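TerD domain-containing protein (Streptomyces coelicolor A3, PDB 2QZ7) is of unknown function but belongs to the tellurium-resistance TerD family, and its beta-sandwich domain carries bound metal ions at one end. Local coordinates at residues A[48-53]-A[59-64]; A[111-114]-A[119-122]; A[130-133]-A[139-142]; A[150-155]-A[180-185]. All blocks are in the same frame, centred on the assembly; numbering follows the deposited sequence.

The TerD domain is a sandwich of two antiparallel five-stranded sheets. Contacts 1, 2 and 4 each include a strand of one sheet; contact 3 pairs two strands of the other. Contacts 2 and 4 have centres about 9 Å apart and share backbone pairing between 111-113 and 151-153. The helix of contact 4 also reaches contact 1, centres about 13 Å apart, where Ala-183 packs on Pro-60, Thr-49 and Val-63. Between the sheets, Val-155 of contact 4 meets Val-130, Val-132 and Leu-140 of contact 3, although those centres lie about 18 Å apart. Contact 2 holds Phe-122, a sodium ligand; contact 1, its centre about 21 Å away, is a hairpin at the sheet's edge.

Contact 1: residues A[48-53]-A[59-64]; sequences ATTYAA and RPVYVV
Thr-50 lies over one face of the Tyr-62 ring within a beta hairpin whose second strand, 62-64, forms the edge of a sandwich sheet. Thr-50 OG1 sits 3.2 Å above the ring plane, over its centre, while CG2 reaches Tyr-62 CZ at 3.5 Å. The same hydroxyl oxygen accepts a bent bond from Tyr-62 N (3.3 Å, 135° at the hydrogen), made possible by chi1 of 55°, which lodges OG1 between backbone N and carbonyl. Farther down the hairpin, Ala-48 and Val-64 exchange two backbone bonds. Toward the turn Val-61 N donates to Thr-50 O at 2.7 Å, from well above the carbonyl plane. On the face bearing Thr-49 and Val-63, Thr-49 CG2 lies alongside Pro-60 CB at 3.7 Å, and the Tyr-51 ring flanks the proline obliquely. The Tyr-51 and Thr-49 hydroxyls are hydrogen-bonded to each other, fixing the ring's outer end. Outside the hairpin, Arg-106 makes a cation-pi contact with Tyr-51, and Asp-72 takes the hydroxyl of Tyr-62. Near the turn the strands part and a water fills in, accepting from Ala-52 N at 3.1 Å and donating to Arg-59 O at 2.7 Å.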
# COMPACT_ATOMS: atom_id res chain seq x y z
N ALA A 48 2.65 1.92 -3.38
CA ALA A 48 1.97 1.22 -4.48
C ALA A 48 2.91 1.05 -5.68
O ALA A 48 3.87 1.80 -5.84
CB ALA A 48 0.71 2.00 -4.93
N THR A 49 2.61 0.02 -6.48
CA THR A 49 3.31 -0.24 -7.75
C THR A 49 2.31 -0.52 -8.81
O THR A 49 1.25 -1.03 -8.52
CB THR A 49 4.24 -1.44 -7.64
OG1 THR A 49 3.62 -2.40 -6.78
CG2 THR A 49 5.60 -1.00 -6.96
N THR A 50 2.69 -0.19 -10.04
CA THR A 50 1.87 -0.41 -11.22
C THR A 50 2.61 -1.44 -12.09
O THR A 50 3.86 -1.59 -11.99
CB THR A 50 1.71 0.93 -12.01
OG1 THR A 50 3.02 1.45 -12.31
CG2 THR A 50 0.98 1.95 -11.15
N TYR A 51 1.81 -2.17 -12.89
CA TYR A 51 2.27 -3.30 -13.73
C TYR A 51 1.66 -3.18 -15.13
O TYR A 51 0.47 -2.86 -15.27
CB TYR A 51 1.94 -4.67 -13.08
CG TYR A 51 2.60 -4.75 -11.73
CD1 TYR A 51 3.92 -5.25 -11.60
CD2 TYR A 51 1.97 -4.25 -10.58
CE1 TYR A 51 4.56 -5.28 -10.36
CE2 TYR A 51 2.62 -4.25 -9.34
CZ TYR A 51 3.92 -4.77 -9.24
OH TYR A 51 4.59 -4.78 -8.02
N ALA A 52 2.51 -3.41 -16.13
CA ALA A 52 2.16 -3.39 -17.56
C ALA A 52 1.17 -4.49 -17.89
O ALA A 52 1.24 -5.59 -17.33
CB ALA A 52 3.42 -3.58 -18.42
N ALA A 53 0.25 -4.17 -18.81
CA ALA A 53 -0.67 -5.16 -19.39
C ALA A 53 0.07 -6.40 -19.86
O ALA A 53 -0.35 -7.52 -19.55
CB ALA A 53 -1.49 -4.55 -20.52
N ARG A 59 8.27 -6.74 -13.30
CA ARG A 59 8.83 -5.62 -12.59
C ARG A 59 7.79 -4.53 -12.56
O ARG A 59 7.04 -4.37 -13.54
CB ARG A 59 10.02 -5.04 -13.31
CG ARG A 59 11.08 -5.93 -13.58
CD ARG A 59 12.21 -5.15 -14.22
NE ARG A 59 13.37 -6.00 -14.19
CZ ARG A 59 14.24 -6.02 -13.18
NH1 ARG A 59 14.13 -5.15 -12.18
NH2 ARG A 59 15.25 -6.89 -13.25
N PRO A 60 7.77 -3.74 -11.46
CA PRO A 60 6.93 -2.57 -11.42
C PRO A 60 7.26 -1.62 -12.58
O PRO A 60 8.43 -1.49 -12.96
CB PRO A 60 7.32 -1.88 -10.10
CG PRO A 60 7.92 -2.92 -9.26
CD PRO A 60 8.52 -3.94 -10.19
N VAL A 61 6.23 -0.94 -13.11
CA VAL A 61 6.45 0.12 -14.11
C VAL A 61 6.92 1.33 -13.30
O VAL A 61 7.87 2.03 -13.68
CB VAL A 61 5.16 0.45 -14.91
CG1 VAL A 61 5.38 1.67 -15.81
CG2 VAL A 61 4.69 -0.81 -15.76
N TYR A 62 6.30 1.57 -12.14
CA TYR A 62 6.87 2.55 -11.23
C TYR A 62 6.39 2.31 -9.81
O TYR A 62 5.43 1.57 -9.61
CB TYR A 62 6.54 4.01 -11.70
CG TYR A 62 5.08 4.32 -11.88
CD1 TYR A 62 4.27 4.60 -10.76
CD2 TYR A 62 4.50 4.37 -13.17
CE1 TYR A 62 2.92 4.90 -10.91
CE2 TYR A 62 3.15 4.65 -13.33
CZ TYR A 62 2.36 4.93 -12.21
OH TYR A 62 1.03 5.22 -12.36
N VAL A 63 7.05 2.96 -8.85
CA VAL A 63 6.75 2.83 -7.44
C VAL A 63 6.22 4.18 -6.96
O VAL A 63 6.71 5.24 -7.41
CB VAL A 63 8.05 2.42 -6.60
CG1 VAL A 63 7.79 2.44 -5.03
CG2 VAL A 63 8.61 1.06 -7.11
N VAL A 64 5.18 4.16 -6.11
CA VAL A 64 4.61 5.39 -5.60
C VAL A 64 4.69 5.32 -4.06
O VAL A 64 4.32 4.31 -3.46
CB VAL A 64 3.11 5.65 -6.04
CG1 VAL A 64 2.60 7.03 -5.51
CG2 VAL A 64 2.92 5.60 -7.58
O HOH W 1 5.09 -4.98 -15.26

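Contact 2: residues A[111-114]-A[119-122]; sequences VAIH and HKTF. With NA (sodium ion), chain E; EDO (1,2-ethanediol), chain F.
Ile-113 drives its CD1 methyl onto one face of the Phe-122 ring, 3.7 Å above the plane and over the centre, in a nearly perpendicular CH-pi contact. The fit is close at the ring's root as well: CD1 lies 3.3 Å from both Thr-121 C and Phe-122 N, wedged between peptide and ring. With chi1 at -52°, Ile-113 sets CG1 beside its backbone N, and the extended chi2 carries CD1 on toward the phenylalanine. Val-111 closes the ring's far end, where its carbonyl O meets Phe-122 CZ at 3.5 Å in the ring plane and its CG1 touches CE1. Phe-144 adds a ring stack to Phe-122 from outside the two segments. All this joins the end of strand 104-113 of the beta sandwich to the loop before strand 129-134. That loop binds sodium: Phe-122 O coordinates the ion at 2.1 Å, with water 2, Val-125 O and Thr-128 OG1 as further ligands. Packing slackens toward the other end. The Ile-113 and Lys-120 side chains cross at about a right angle, with Ile-113 CG2 3.6 Å from Lys-120 CD and the CA atoms of the two residues 6.9 Å apart; Gln-115 NE2 spans the separation by bonding both main-chain oxygens. His-114 comes no nearer to Lys-120 than 4.3 Å, from its O to Lys-120 CB. On this partly exposed side, its ND1 is hydrogen-bonded in the ring plane to a 1,2-ethanediol probably left from crystallisation, while NE2 bonds Asp-45, a ligand of another sodium ion.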
# COMPACT_ATOMS: atom_id res chain seq x y z
N VAL A 111 1.64 -1.64 2.74
CA VAL A 111 2.16 -0.82 3.80
C VAL A 111 3.46 -1.46 4.25
O VAL A 111 3.54 -2.67 4.50
CB VAL A 111 1.15 -0.66 4.96
CG1 VAL A 111 1.79 0.04 6.20
CG2 VAL A 111 -0.11 0.14 4.51
N ALA A 112 4.50 -0.63 4.35
CA ALA A 112 5.81 -1.09 4.80
C ALA A 112 6.28 -0.37 6.07
O ALA A 112 6.10 0.84 6.21
CB ALA A 112 6.85 -0.94 3.68
N ILE A 113 6.90 -1.13 6.98
CA ILE A 113 7.51 -0.56 8.19
C ILE A 113 8.99 -0.38 7.95
O ILE A 113 9.65 -1.32 7.50
CB ILE A 113 7.26 -1.47 9.44
CG1 ILE A 113 5.75 -1.77 9.58
CG2 ILE A 113 7.81 -0.83 10.72
CD1 ILE A 113 5.45 -2.95 10.52
N HIS A 114 9.52 0.80 8.25
CA HIS A 114 10.99 0.99 8.22
C HIS A 114 11.74 0.14 9.23
O HIS A 114 11.29 -0.07 10.37
CB HIS A 114 11.38 2.47 8.25
CG HIS A 114 10.97 3.18 6.99
ND1 HIS A 114 11.88 3.70 6.10
CD2 HIS A 114 9.75 3.41 6.46
CE1 HIS A 114 11.23 4.25 5.09
NE2 HIS A 114 9.94 4.08 5.28
N HIS A 119 14.64 -4.87 13.60
CA HIS A 119 13.54 -5.70 13.10
C HIS A 119 12.18 -5.33 13.71
O HIS A 119 11.96 -5.54 14.91
CB HIS A 119 13.84 -7.20 13.27
CG HIS A 119 12.70 -8.11 12.89
ND1 HIS A 119 12.30 -8.31 11.58
CD2 HIS A 119 11.89 -8.89 13.65
CE1 HIS A 119 11.29 -9.16 11.55
NE2 HIS A 119 11.03 -9.52 12.80
N LYS A 120 11.27 -4.79 12.89
CA LYS A 120 10.01 -4.27 13.42
C LYS A 120 8.79 -4.73 12.60
O LYS A 120 8.74 -4.56 11.38
CB LYS A 120 10.09 -2.75 13.54
CG LYS A 120 8.94 -2.07 14.27
CD LYS A 120 8.99 -0.55 14.06
CE LYS A 120 10.05 0.10 14.98
NZ LYS A 120 10.13 1.60 14.78
N THR A 121 7.81 -5.32 13.28
CA THR A 121 6.64 -5.90 12.61
C THR A 121 5.37 -5.11 12.98
O THR A 121 5.42 -4.22 13.83
CB THR A 121 6.47 -7.37 12.99
OG1 THR A 121 6.07 -7.45 14.36
CG2 THR A 121 7.79 -8.17 12.80
N PHE A 122 4.24 -5.47 12.36
CA PHE A 122 2.95 -4.84 12.63
C PHE A 122 2.48 -5.06 14.06
O PHE A 122 1.74 -4.22 14.61
CB PHE A 122 1.88 -5.32 11.62
CG PHE A 122 2.06 -4.73 10.25
CD1 PHE A 122 1.58 -3.46 9.96
CD2 PHE A 122 2.71 -5.45 9.24
CE1 PHE A 122 1.76 -2.90 8.68
CE2 PHE A 122 2.91 -4.92 7.98
CZ PHE A 122 2.41 -3.62 7.68
NA NA E . -0.23 -3.46 15.00
C1 EDO F . 14.96 2.07 5.58
O1 EDO F . 14.66 3.42 5.95
C2 EDO F . 14.10 1.26 6.50
O2 EDO F . 14.28 -0.12 6.27
O HOH W 2 -1.12 -5.25 14.11

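Contact 3: residues A[130-133]-A[139-142]; sequences VVVA and LLTD
Two consecutive residues, Leu-139 and Leu-140, sit across from the single Val-132: a classic beta bulge in the antiparallel hairpin of strands 129-134 and 137-142. Val-132 O is gripped by two donors, Leu-139 N at 2.6 Å and Leu-140 N at 3.1 Å. Leu-139 carries the distortion, its psi of -43° turning the chain out of an extended path. Beyond the bulge the pairing is regular: Val-132 N returns a bond to Leu-140 O, and Val-130 and Asp-142 bond each other in both directions. The side chains split by face. Toward the second sheet, Val-132 CB meets Leu-140 CB at 4.0 Å, and its CG1 comes equally close to Leu-139 CB; Val-155 and Phe-168 pack on this side from the other half of the sandwich. Val-130 lies on the same face, its CG1 3.9 Å from Asp-142 CB because a chi1 of 69° swings that methyl between backbone N and carbonyl. The Asp-142 carboxylate bends away from the valine to accept from Phe-144 N through OD1 and to form a salt bridge with Arg-146 through OD2. On the opposite face Thr-141 OG1 lies alongside Val-131 CG2 at 3.8 Å. Two amides directed at one carbonyl would be expected to polarise Val-132 O, and that shared acceptor lets the extra residue enter the edge strand while both of its leucine amides stay bonded.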
# COMPACT_ATOMS: atom_id res chain seq x y z
N VAL A 130 -5.69 0.29 8.30
CA VAL A 130 -5.82 0.77 6.94
C VAL A 130 -7.30 0.70 6.50
O VAL A 130 -8.05 -0.18 6.95
CB VAL A 130 -4.85 -0.03 5.98
CG1 VAL A 130 -5.28 -1.52 5.80
CG2 VAL A 130 -4.66 0.67 4.64
N VAL A 131 -7.71 1.64 5.67
CA VAL A 131 -9.03 1.59 5.05
C VAL A 131 -8.89 1.87 3.56
O VAL A 131 -8.27 2.88 3.18
CB VAL A 131 -10.04 2.61 5.71
CG1 VAL A 131 -11.40 2.63 4.97
CG2 VAL A 131 -10.24 2.31 7.21
N VAL A 132 -9.46 0.98 2.74
CA VAL A 132 -9.49 1.13 1.31
C VAL A 132 -10.94 1.44 0.91
O VAL A 132 -11.87 0.72 1.28
CB VAL A 132 -8.99 -0.18 0.63
CG1 VAL A 132 -9.02 -0.08 -0.90
CG2 VAL A 132 -7.59 -0.49 1.13
N ALA A 133 -11.16 2.51 0.15
CA ALA A 133 -12.55 2.89 -0.20
C ALA A 133 -12.65 3.47 -1.58
O ALA A 133 -11.67 4.00 -2.10
CB ALA A 133 -13.07 3.90 0.79
N LEU A 139 -14.15 -0.55 0.89
CA LEU A 139 -13.69 -1.79 0.23
C LEU A 139 -13.02 -2.75 1.20
O LEU A 139 -13.29 -3.94 1.20
CB LEU A 139 -12.77 -1.48 -0.97
CG LEU A 139 -13.41 -0.71 -2.13
CD1 LEU A 139 -12.35 -0.40 -3.21
CD2 LEU A 139 -14.58 -1.48 -2.74
N LEU A 140 -12.19 -2.21 2.08
CA LEU A 140 -11.47 -3.01 3.05
C LEU A 140 -11.16 -2.14 4.26
O LEU A 140 -10.79 -1.00 4.07
CB LEU A 140 -10.16 -3.52 2.42
CG LEU A 140 -9.12 -4.20 3.32
CD1 LEU A 140 -9.60 -5.55 3.87
CD2 LEU A 140 -7.84 -4.39 2.57
N THR A 141 -11.33 -2.70 5.47
CA THR A 141 -10.73 -2.18 6.73
C THR A 141 -9.91 -3.32 7.35
O THR A 141 -10.41 -4.44 7.46
CB THR A 141 -11.82 -1.73 7.75
OG1 THR A 141 -12.62 -0.71 7.17
CG2 THR A 141 -11.20 -1.18 9.05
N ASP A 142 -8.68 -3.04 7.76
CA ASP A 142 -7.80 -4.05 8.38
C ASP A 142 -6.87 -3.49 9.46
O ASP A 142 -6.35 -2.39 9.33
CB ASP A 142 -6.93 -4.68 7.31
CG ASP A 142 -6.62 -6.13 7.59
OD1 ASP A 142 -5.54 -6.42 8.14
OD2 ASP A 142 -7.47 -6.97 7.23

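Contact 4: residues A[150-155]-A[180-185]; sequences ATAATV and VLFATE
Strand 152-155 and helix 180-185 run in roughly the same direction, their axes 37° apart and 9.5 Å distant at closest approach, and come together where Ala-152 faces Phe-182. The Phe-182 ring bridges the separation: a chi1 of 174° sets its CG opposite the backbone N and extends the ring from the helix toward the sheet. Ala-152 CB lies over one face, offset toward the rim, 3.6 Å from Phe-182 CD1, in a CH-pi contact. The ring's leading atom reaches the main chain itself, with CZ 3.5 Å from Ala-153 C. Thr-154 N is at the ring edge near its plane, and Thr-154 CG2 lies 4.1 Å from CZ, leaving its OG1 to bond Ala-171 O on the neighbouring strand. Phe-175 meets the ring edge-to-face and Ala-112 of strand 104-113 adds a side-chain contact. Toward the helix end Thr-184 OG1 donates to Leu-181 O at 2.6 Å, on a lone pair. Between these two segments Phe-182 is the one helix residue that touches the strand; the contact is van der Waals and CH-pi in kind, ring against a methyl and the peptide between Ala-153 and Thr-154, without polar pairing between the segments.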
# COMPACT_ATOMS: atom_id res chain seq x y z
N ALA A 150 4.89 -9.66 10.14
CA ALA A 150 5.46 -9.12 8.90
C ALA A 150 6.06 -7.73 9.09
O ALA A 150 5.58 -6.96 9.90
CB ALA A 150 4.38 -9.08 7.79
N THR A 151 7.07 -7.41 8.29
CA THR A 151 7.67 -6.07 8.26
C THR A 151 6.95 -5.18 7.24
O THR A 151 7.01 -3.94 7.29
CB THR A 151 9.11 -6.19 7.84
OG1 THR A 151 9.17 -6.82 6.56
CG2 THR A 151 9.90 -7.02 8.90
N ALA A 152 6.27 -5.82 6.32
CA ALA A 152 5.57 -5.14 5.26
C ALA A 152 4.42 -6.05 4.81
O ALA A 152 4.46 -7.26 5.06
CB ALA A 152 6.53 -4.81 4.09
N ALA A 153 3.40 -5.46 4.19
CA ALA A 153 2.23 -6.23 3.71
C ALA A 153 1.52 -5.59 2.54
O ALA A 153 1.25 -4.39 2.54
CB ALA A 153 1.22 -6.45 4.85
N THR A 154 1.12 -6.40 1.55
CA THR A 154 0.17 -5.88 0.53
C THR A 154 -1.19 -5.85 1.22
O THR A 154 -1.40 -6.63 2.17
CB THR A 154 0.13 -6.77 -0.72
OG1 THR A 154 -0.11 -8.13 -0.33
CG2 THR A 154 1.46 -6.69 -1.42
N VAL A 155 -2.09 -4.95 0.79
CA VAL A 155 -3.45 -4.95 1.32
C VAL A 155 -4.52 -5.08 0.20
O VAL A 155 -5.60 -5.65 0.46
CB VAL A 155 -3.79 -3.73 2.26
CG1 VAL A 155 -2.69 -3.50 3.37
CG2 VAL A 155 -4.01 -2.50 1.48
N VAL A 180 12.25 -0.73 0.53
CA VAL A 180 12.76 -0.68 -0.84
C VAL A 180 12.70 -2.11 -1.49
O VAL A 180 12.24 -2.30 -2.62
CB VAL A 180 14.23 -0.15 -0.91
CG1 VAL A 180 14.70 -0.12 -2.37
CG2 VAL A 180 14.34 1.29 -0.29
N LEU A 181 13.15 -3.10 -0.73
CA LEU A 181 13.06 -4.48 -1.20
C LEU A 181 11.60 -4.92 -1.42
O LEU A 181 11.28 -5.60 -2.44
CB LEU A 181 13.81 -5.43 -0.27
CG LEU A 181 13.98 -6.84 -0.82
CD1 LEU A 181 14.73 -6.84 -2.21
CD2 LEU A 181 14.68 -7.78 0.17
N PHE A 182 10.72 -4.55 -0.49
CA PHE A 182 9.27 -4.87 -0.56
C PHE A 182 8.69 -4.41 -1.89
O PHE A 182 7.95 -5.16 -2.55
CB PHE A 182 8.53 -4.17 0.59
CG PHE A 182 7.02 -4.29 0.54
CD1 PHE A 182 6.39 -5.54 0.56
CD2 PHE A 182 6.24 -3.13 0.48
CE1 PHE A 182 5.00 -5.64 0.55
CE2 PHE A 182 4.86 -3.20 0.49
CZ PHE A 182 4.22 -4.46 0.54
N ALA A 183 9.05 -3.22 -2.30
CA ALA A 183 8.48 -2.70 -3.55
C ALA A 183 8.84 -3.55 -4.74
O ALA A 183 8.02 -3.68 -5.68
CB ALA A 183 8.87 -1.19 -3.77
N THR A 184 10.05 -4.11 -4.75
CA THR A 184 10.48 -5.04 -5.84
C THR A 184 9.75 -6.38 -5.89
O THR A 184 9.75 -7.07 -6.94
CB THR A 184 12.00 -5.36 -5.78
OG1 THR A 184 12.24 -6.36 -4.77
CG2 THR A 184 12.81 -4.08 -5.47
N GLU A 185 9.16 -6.78 -4.78
CA GLU A 185 8.61 -8.15 -4.67
C GLU A 185 7.12 -8.16 -4.38
O GLU A 185 6.49 -9.20 -4.53
CB GLU A 185 9.34 -8.98 -3.61
CG GLU A 185 9.16 -8.53 -2.19
CD GLU A 185 9.99 -9.36 -1.20
OE1 GLU A 185 10.80 -10.19 -1.63
OE2 GLU A 185 9.84 -9.18 0.01